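Local coordinates for Crov588 (Cafeteriavirus, PDB 6NYR), which is of unknown function but folds into a circular leucine-rich-repeat solenoid built largely from tandem FNIP repeats, at residues Lys26-Pro31 / Leu49-Ile54; Thr35-Glu40 / Val56-Trp61. All blocks are in the same frame, centred on the assembly; numbering follows the deposited sequence.

Interaction 1. Residues Lys26-Pro31 / Leu49-Ile54; sequences KILSNP and LIPSNI
The nearest CA atoms across the contact are those of Ser29 and Pro51, 5.7 Å apart. Residues 26-28 are the end of a short helix that runs out into a loop at Ser29, whereas residues 49-54 have no regular structure until Pro51 to Ile54 fold into a type I beta turn. A helix end and a turn cannot pair as strands do, and the side chain of Asn53 supplies the hydrogen bonds between them. Asn53 reaches across from the turn and donates from its amide nitrogen to two carbonyl oxygens of residues 26-31. The firmer bond runs from Asn53 ND2 to Leu28 O, 2.9 Å long. It is fairly straight, with 152° at the hydrogen, and the oxygen lies in the plane of the amide. A weak second bond joins Asn53 ND2 to Asn30 O at 3.0 Å. The amide thus bridges carbonyls on either side of Ser29, where the helix gives way to loop. Its first torsion of 58° tucks CG between the backbone N and carbonyl carbon of Asn53 and brings the amide to this bend.

Pro51 packs beside the same carbonyl. Its CG rests 3.3 Å from Leu28 O and its CD 3.7 Å from Leu28 CB, so ring and aliphatic chain meet next to the polar bridge. The rim of the ring also borders Ser29, with OG 3.5 Å from Pro51 CB, although that hydroxyl is hydrogen-bonded to Tyr25 O one helical turn back. Ile54 closes in with CG2 at 3.7 Å from Leu28 O.

Around this join, Leu28 leans on Leu11 of strand 10-12, and Leu28, Ile50 and Ile54 all face strand 35-37, while Asn53 lies against Ile33 and Ile54 against Leu76 in the loops.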
ATOM      1  N   LYS A  26      25.877  11.945  22.976  1.00 89.13           N
ATOM      2  CA  LYS A  26      26.780  11.587  21.890  1.00 90.70           C
ATOM      3  C   LYS A  26      26.009  11.049  20.691  1.00 88.44           C
ATOM      4  O   LYS A  26      26.213  11.493  19.556  1.00 86.41           O
ATOM      5  CB  LYS A  26      27.811  10.568  22.388  1.00 95.94           C
ATOM      6  CG  LYS A  26      27.226   9.269  22.930  1.00 97.50           C
ATOM      7  CD  LYS A  26      28.331   8.270  23.306  1.00 99.90           C
ATOM      8  CE  LYS A  26      29.138   8.738  24.518  1.00 99.81           C
ATOM      9  NZ  LYS A  26      28.337   8.731  25.777  1.00 98.42           N
ATOM     10  N   ILE A  27      25.103  10.095  20.926  1.00 88.85           N
ATOM     11  CA  ILE A  27      24.341   9.514  19.825  1.00 88.11           C
ATOM     12  C   ILE A  27      23.525  10.590  19.121  1.00 88.28           C
ATOM     13  O   ILE A  27      23.428  10.613  17.887  1.00 88.79           O
ATOM     14  CB  ILE A  27      23.440   8.374  20.338  1.00 85.53           C
ATOM     15  CG1 ILE A  27      24.282   7.226  20.890  1.00 84.01           C
ATOM     16  CG2 ILE A  27      22.521   7.885  19.222  1.00 83.33           C
ATOM     17  CD1 ILE A  27      23.487   6.220  21.708  1.00 82.77           C
ATOM     18  N   LEU A  28      22.925  11.498  19.892  1.00 88.26           N
ATOM     19  CA  LEU A  28      22.019  12.489  19.330  1.00 88.54           C
ATOM     20  C   LEU A  28      22.741  13.662  18.685  1.00 92.74           C
ATOM     21  O   LEU A  28      22.098  14.459  17.993  1.00 94.94           O
ATOM     22  CB  LEU A  28      21.073  12.999  20.419  1.00 86.10           C
ATOM     23  CG  LEU A  28      20.175  11.932  21.051  1.00 85.53           C
ATOM     24  CD1 LEU A  28      19.425  12.490  22.254  1.00 83.75           C
ATOM     25  CD2 LEU A  28      19.201  11.365  20.023  1.00 84.32           C
ATOM     26  N   SER A  29      24.051  13.789  18.887  1.00 92.48           N
ATOM     27  CA  SER A  29      24.824  14.860  18.268  1.00 91.06           C
ATOM     28  C   SER A  29      25.334  14.506  16.872  1.00 89.98           C
ATOM     29  O   SER A  29      26.057  15.309  16.273  1.00 92.26           O
ATOM     30  CB  SER A  29      26.011  15.235  19.162  1.00 91.27           C
ATOM     31  OG  SER A  29      25.575  15.626  20.450  1.00 91.17           O
ATOM     32  N   ASN A  30      24.977  13.342  16.339  1.00 87.74           N
ATOM     33  CA  ASN A  30      25.416  12.925  15.009  1.00 89.66           C
ATOM     34  C   ASN A  30      24.970  13.950  13.973  1.00 91.30           C
ATOM     35  O   ASN A  30      23.761  14.145  13.788  1.00 87.18           O
ATOM     36  CB  ASN A  30      24.839  11.539  14.722  1.00 88.66           C
ATOM     37  CG  ASN A  30      25.196  11.023  13.348  1.00 89.59           C
ATOM     38  OD1 ASN A  30      25.888  11.689  12.581  1.00 91.44           O
ATOM     39  ND2 ASN A  30      24.740   9.815  13.035  1.00 88.40           N
ATOM     40  N   PRO A  31      25.896  14.614  13.274  1.00 97.95           N
ATOM     41  CA  PRO A  31      25.501  15.767  12.450  1.00 99.58           C
ATOM     42  C   PRO A  31      24.633  15.461  11.237  1.00102.69           C
ATOM     43  O   PRO A  31      24.261  16.408  10.532  1.00103.90           O
ATOM     44  CB  PRO A  31      26.852  16.359  11.992  1.00100.74           C
ATOM     45  CG  PRO A  31      27.860  15.844  12.968  1.00101.61           C
ATOM     46  CD  PRO A  31      27.364  14.469  13.360  1.00101.08           C
ATOM     47  N   LEU A  49      18.692  17.980  27.463  1.00 82.67           N
ATOM     48  CA  LEU A  49      19.281  16.725  27.014  1.00 81.08           C
ATOM     49  C   LEU A  49      19.195  16.563  25.503  1.00 80.26           C
ATOM     50  O   LEU A  49      19.236  15.435  24.999  1.00 79.80           O
ATOM     51  CB  LEU A  49      18.590  15.553  27.712  1.00 79.71           C
ATOM     52  CG  LEU A  49      18.410  15.723  29.221  1.00 79.07           C
ATOM     53  CD1 LEU A  49      17.514  14.635  29.791  1.00 77.64           C
ATOM     54  CD2 LEU A  49      19.769  15.714  29.914  1.00 79.13           C
ATOM     55  N   ILE A  50      19.084  17.667  24.773  1.00 80.88           N
ATOM     56  CA  ILE A  50      18.920  17.619  23.325  1.00 79.88           C
ATOM     57  C   ILE A  50      19.959  18.511  22.659  1.00 79.37           C
ATOM     58  O   ILE A  50      19.916  19.739  22.834  1.00 78.06           O
ATOM     59  CB  ILE A  50      17.505  18.061  22.909  1.00 76.18           C
ATOM     60  CG1 ILE A  50      16.436  17.204  23.582  1.00 77.69           C
ATOM     61  CG2 ILE A  50      17.359  18.005  21.392  1.00 74.47           C
ATOM     62  CD1 ILE A  50      16.379  15.784  23.077  1.00 77.94           C
ATOM     63  N   PRO A  51      20.917  17.961  21.913  1.00 80.81           N
ATOM     64  CA  PRO A  51      21.879  18.822  21.214  1.00 81.84           C
ATOM     65  C   PRO A  51      21.157  19.665  20.168  1.00 83.96           C
ATOM     66  O   PRO A  51      20.013  19.402  19.789  1.00 85.00           O
ATOM     67  CB  PRO A  51      22.872  17.844  20.578  1.00 81.84           C
ATOM     68  CG  PRO A  51      22.161  16.531  20.539  1.00 82.10           C
ATOM     69  CD  PRO A  51      21.185  16.525  21.690  1.00 82.11           C
ATOM     70  N   SER A  52      21.855  20.688  19.686  1.00 83.44           N
ATOM     71  CA  SER A  52      21.238  21.694  18.834  1.00 81.65           C
ATOM     72  C   SER A  52      21.276  21.335  17.356  1.00 81.81           C
ATOM     73  O   SER A  52      20.853  22.148  16.528  1.00 81.69           O
ATOM     74  CB  SER A  52      21.919  23.051  19.047  1.00 80.31           C
ATOM     75  OG  SER A  52      23.299  22.980  18.744  1.00 81.79           O
ATOM     76  N   ASN A  53      21.771  20.148  17.002  1.00 82.58           N
ATOM     77  CA  ASN A  53      21.702  19.716  15.612  1.00 82.91           C
ATOM     78  C   ASN A  53      20.305  19.251  15.209  1.00 79.19           C
ATOM     79  O   ASN A  53      19.962  19.310  14.022  1.00 76.86           O
ATOM     80  CB  ASN A  53      22.704  18.585  15.365  1.00 86.20           C
ATOM     81  CG  ASN A  53      22.474  17.393  16.275  1.00 90.43           C
ATOM     82  OD1 ASN A  53      21.956  17.533  17.385  1.00 98.58           O
ATOM     83  ND2 ASN A  53      22.861  16.210  15.809  1.00 86.80           N
ATOM     84  N   ILE A  54      19.486  18.796  16.155  1.00 79.49           N
ATOM     85  CA  ILE A  54      18.156  18.282  15.831  1.00 79.99           C
ATOM     86  C   ILE A  54      17.182  19.449  15.877  1.00 75.80           C
ATOM     87  O   ILE A  54      17.138  20.205  16.854  1.00 73.93           O
ATOM     88  CB  ILE A  54      17.750  17.127  16.766  1.00 81.67           C
ATOM     89  CG1 ILE A  54      17.229  17.548  18.137  1.00 81.52           C
ATOM     90  CG2 ILE A  54      18.930  16.138  16.916  1.00 83.75           C
ATOM     91  CD1 ILE A  54      15.771  17.982  18.136  1.00 80.56           C
TER

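Interaction 2. Residues Thr35-Glu40 / Val56-Trp61; sequences TIEFGE and VIKFGW
Phe38 and Phe59 hold equivalent places on successive turns of the leucine-rich-repeat solenoid, and their rings run nearly parallel, at 23°, but slid apart. With centroids 5.3 Å from each other they barely overlap; Phe38 CD2 comes over one face of Phe59. Ile36 CG2 sits above a face of Phe38, towards its rim, and Ile57 CG2 meets its edge 4.0 Å from Phe38 CE2. The row continues to Phe13 on the side of Phe38 and to Tyr81 on the side of Phe59; Phe42 stacks on Phe38 and Phe65 on Phe59.

The backbones beneath form a parallel ladder, 35-37 beside 56-58, in which Thr35 pairs with Val56, Ile36 with Ile57 and Glu37 with Lys58. Both isoleucines share the buried face. On the other, Thr35 CG2 lies 3.6 Å from Val56 CB, alongside it. Glu37 extends past the bent Lys58; its OE1 is hydrogen-bonded to Thr12 OG1, and the opposite charges stay apart, with Glu37 OE2 4.6 Å from Lys58 NZ.

Three backbone bonds hold the strands: Ile36 N to Val56 O at 2.8 Å, Lys58 N to Ile36 O, and, past the end of strand 35-37, Phe38 N to Lys58 O at 2.8 Å.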
ATOM      1  N   THR A  35      16.033  15.145  12.901  1.00 76.81           N
ATOM      2  CA  THR A  35      14.817  14.965  13.669  1.00 74.57           C
ATOM      3  C   THR A  35      14.978  13.824  14.659  1.00 70.57           C
ATOM      4  O   THR A  35      15.795  12.918  14.474  1.00 69.55           O
ATOM      5  CB  THR A  35      13.626  14.669  12.749  1.00 76.63           C
ATOM      6  OG1 THR A  35      13.558  13.259  12.507  1.00 80.74           O
ATOM      7  CG2 THR A  35      13.789  15.380  11.411  1.00 75.05           C
ATOM      8  N   ILE A  36      14.178  13.885  15.717  1.00 69.48           N
ATOM      9  CA  ILE A  36      14.013  12.779  16.649  1.00 68.70           C
ATOM     10  C   ILE A  36      12.546  12.379  16.616  1.00 68.02           C
ATOM     11  O   ILE A  36      11.661  13.240  16.687  1.00 67.34           O
ATOM     12  CB  ILE A  36      14.440  13.147  18.081  1.00 69.08           C
ATOM     13  CG1 ILE A  36      15.944  13.392  18.144  1.00 69.63           C
ATOM     14  CG2 ILE A  36      14.033  12.035  19.044  1.00 70.43           C
ATOM     15  CD1 ILE A  36      16.413  13.951  19.472  1.00 71.37           C
ATOM     16  N   GLU A  37      12.287  11.081  16.509  1.00 67.77           N
ATOM     17  CA  GLU A  37      10.940  10.537  16.614  1.00 65.90           C
ATOM     18  C   GLU A  37      10.848   9.720  17.896  1.00 68.44           C
ATOM     19  O   GLU A  37      11.562   8.724  18.054  1.00 71.96           O
ATOM     20  CB  GLU A  37      10.589   9.673  15.404  1.00 64.59           C
ATOM     21  CG  GLU A  37      10.323  10.456  14.131  1.00 66.80           C
ATOM     22  CD  GLU A  37       9.862   9.569  12.991  1.00 70.51           C
ATOM     23  OE1 GLU A  37       9.871   8.330  13.162  1.00 71.24           O
ATOM     24  OE2 GLU A  37       9.481  10.108  11.930  1.00 70.84           O
ATOM     25  N   PHE A  38       9.993  10.156  18.810  1.00 66.98           N
ATOM     26  CA  PHE A  38       9.698   9.414  20.024  1.00 66.05           C
ATOM     27  C   PHE A  38       8.431   8.589  19.828  1.00 63.79           C
ATOM     28  O   PHE A  38       7.617   8.852  18.937  1.00 64.77           O
ATOM     29  CB  PHE A  38       9.536  10.360  21.212  1.00 66.15           C
ATOM     30  CG  PHE A  38      10.828  10.976  21.678  1.00 67.60           C
ATOM     31  CD1 PHE A  38      11.744  10.231  22.405  1.00 68.32           C
ATOM     32  CD2 PHE A  38      11.124  12.299  21.395  1.00 68.53           C
ATOM     33  CE1 PHE A  38      12.931  10.794  22.840  1.00 68.08           C
ATOM     34  CE2 PHE A  38      12.311  12.868  21.827  1.00 69.00           C
ATOM     35  CZ  PHE A  38      13.215  12.113  22.549  1.00 68.81           C
ATOM     36  N   GLY A  39       8.277   7.573  20.673  1.00 65.11           N
ATOM     37  CA  GLY A  39       7.198   6.621  20.511  1.00 66.87           C
ATOM     38  C   GLY A  39       6.151   6.662  21.603  1.00 69.62           C
ATOM     39  O   GLY A  39       5.964   7.688  22.263  1.00 70.96           O
ATOM     40  N   GLU A  40       5.466   5.535  21.805  1.00 69.26           N
ATOM     41  CA  GLU A  40       4.358   5.500  22.749  1.00 67.02           C
ATOM     42  C   GLU A  40       4.850   5.646  24.183  1.00 65.73           C
ATOM     43  O   GLU A  40       4.334   6.468  24.947  1.00 64.90           O
ATOM     44  CB  GLU A  40       3.587   4.184  22.596  1.00 68.85           C
ATOM     45  CG  GLU A  40       2.217   4.172  23.255  1.00 68.72           C
ATOM     46  CD  GLU A  40       1.491   2.848  23.088  1.00 70.28           C
ATOM     47  OE1 GLU A  40       2.155   1.825  22.809  1.00 70.73           O
ATOM     48  OE2 GLU A  40       0.249   2.827  23.237  1.00 70.77           O
ATOM     49  N   VAL A  56      13.767  19.026  14.697  1.00 72.50           N
ATOM     50  CA  VAL A  56      12.411  18.500  14.646  1.00 69.11           C
ATOM     51  C   VAL A  56      12.282  17.434  15.724  1.00 69.51           C
ATOM     52  O   VAL A  56      13.106  16.514  15.794  1.00 69.67           O
ATOM     53  CB  VAL A  56      12.085  17.907  13.262  1.00 68.79           C
ATOM     54  CG1 VAL A  56      10.666  17.356  13.238  1.00 68.82           C
ATOM     55  CG2 VAL A  56      12.288  18.954  12.173  1.00 68.99           C
ATOM     56  N   ILE A  57      11.253  17.552  16.558  1.00 67.19           N
ATOM     57  CA  ILE A  57      10.955  16.562  17.591  1.00 66.83           C
ATOM     58  C   ILE A  57       9.514  16.116  17.378  1.00 66.28           C
ATOM     59  O   ILE A  57       8.573  16.866  17.670  1.00 65.16           O
ATOM     60  CB  ILE A  57      11.165  17.116  19.009  1.00 67.49           C
ATOM     61  CG1 ILE A  57      12.646  17.454  19.223  1.00 68.43           C
ATOM     62  CG2 ILE A  57      10.693  16.113  20.050  1.00 67.12           C
ATOM     63  CD1 ILE A  57      12.966  18.061  20.573  1.00 67.46           C
ATOM     64  N   LYS A  58       9.342  14.899  16.874  1.00 66.65           N
ATOM     65  CA  LYS A  58       8.036  14.323  16.580  1.00 67.69           C
ATOM     66  C   LYS A  58       7.742  13.243  17.610  1.00 65.70           C
ATOM     67  O   LYS A  58       8.545  12.324  17.795  1.00 64.80           O
ATOM     68  CB  LYS A  58       8.013  13.750  15.157  1.00 70.06           C
ATOM     69  CG  LYS A  58       6.627  13.411  14.630  1.00 75.75           C
ATOM     70  CD  LYS A  58       6.206  12.000  14.997  1.00 82.27           C
ATOM     71  CE  LYS A  58       4.897  11.616  14.311  1.00 83.90           C
ATOM     72  NZ  LYS A  58       5.091  11.169  12.903  1.00 84.76           N
ATOM     73  N   PHE A  59       6.605  13.364  18.297  1.00 64.25           N
ATOM     74  CA  PHE A  59       6.312  12.484  19.423  1.00 63.91           C
ATOM     75  C   PHE A  59       5.415  11.301  19.079  1.00 67.44           C
ATOM     76  O   PHE A  59       5.497  10.271  19.754  1.00 74.87           O
ATOM     77  CB  PHE A  59       5.659  13.278  20.565  1.00 60.97           C
ATOM     78  CG  PHE A  59       6.645  13.877  21.530  1.00 59.99           C
ATOM     79  CD1 PHE A  59       7.187  13.113  22.547  1.00 57.78           C
ATOM     80  CD2 PHE A  59       7.023  15.205  21.422  1.00 58.67           C
ATOM     81  CE1 PHE A  59       8.095  13.656  23.432  1.00 57.53           C
ATOM     82  CE2 PHE A  59       7.931  15.753  22.309  1.00 57.65           C
ATOM     83  CZ  PHE A  59       8.466  14.977  23.314  1.00 56.81           C
ATOM     84  N   GLY A  60       4.569  11.398  18.062  1.00 63.41           N
ATOM     85  CA  GLY A  60       3.680  10.292  17.755  1.00 65.12           C
ATOM     86  C   GLY A  60       2.413  10.337  18.582  1.00 65.22           C
ATOM     87  O   GLY A  60       2.470  10.455  19.809  1.00 63.58           O
ATOM     88  N   TRP A  61       1.263  10.200  17.917  1.00 67.10           N
ATOM     89  CA  TRP A  61       0.013  10.681  18.496  1.00 70.42           C
ATOM     90  C   TRP A  61      -0.399   9.958  19.772  1.00 66.36           C
ATOM     91  O   TRP A  61      -1.159  10.530  20.560  1.00 63.84           O
ATOM     92  CB  TRP A  61      -1.105  10.605  17.447  1.00 74.29           C
ATOM     93  CG  TRP A  61      -1.534   9.228  17.030  1.00 79.18           C
ATOM     94  CD1 TRP A  61      -0.872   8.371  16.197  1.00 79.03           C
ATOM     95  CD2 TRP A  61      -2.746   8.564  17.406  1.00 82.15           C
ATOM     96  NE1 TRP A  61      -1.592   7.209  16.044  1.00 80.03           N
ATOM     97  CE2 TRP A  61      -2.747   7.303  16.775  1.00 81.43           C
ATOM     98  CE3 TRP A  61      -3.829   8.911  18.220  1.00 82.44           C
ATOM     99  CZ2 TRP A  61      -3.787   6.386  16.937  1.00 81.43           C
ATOM    100  CZ3 TRP A  61      -4.860   8.002  18.381  1.00 83.04           C
ATOM    101  CH2 TRP A  61      -4.831   6.754  17.741  1.00 82.34           C
TER

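How the interactions relate
From the N terminus the chain meets, in order, 26-31, 35-40, 49-54 and 56-61, so the two contacts cross: interaction 1 closes a loop that contains the first strand of interaction 2, and interaction 2 closes one that contains the turn of interaction 1. Each links one turn of the solenoid to the next, interaction 1 at the end of helix 25-28 and the loop before strand 56-58, interaction 2 through the strands. Their centres lie 15 Å apart, yet they touch at Ile36, whose CD1 is 3.8 Å from Leu28 CD2 and 3.9 Å from Ile54 CG1. The principle is that of a solenoid: successive turns are joined at two levels, between strands and ahead of them.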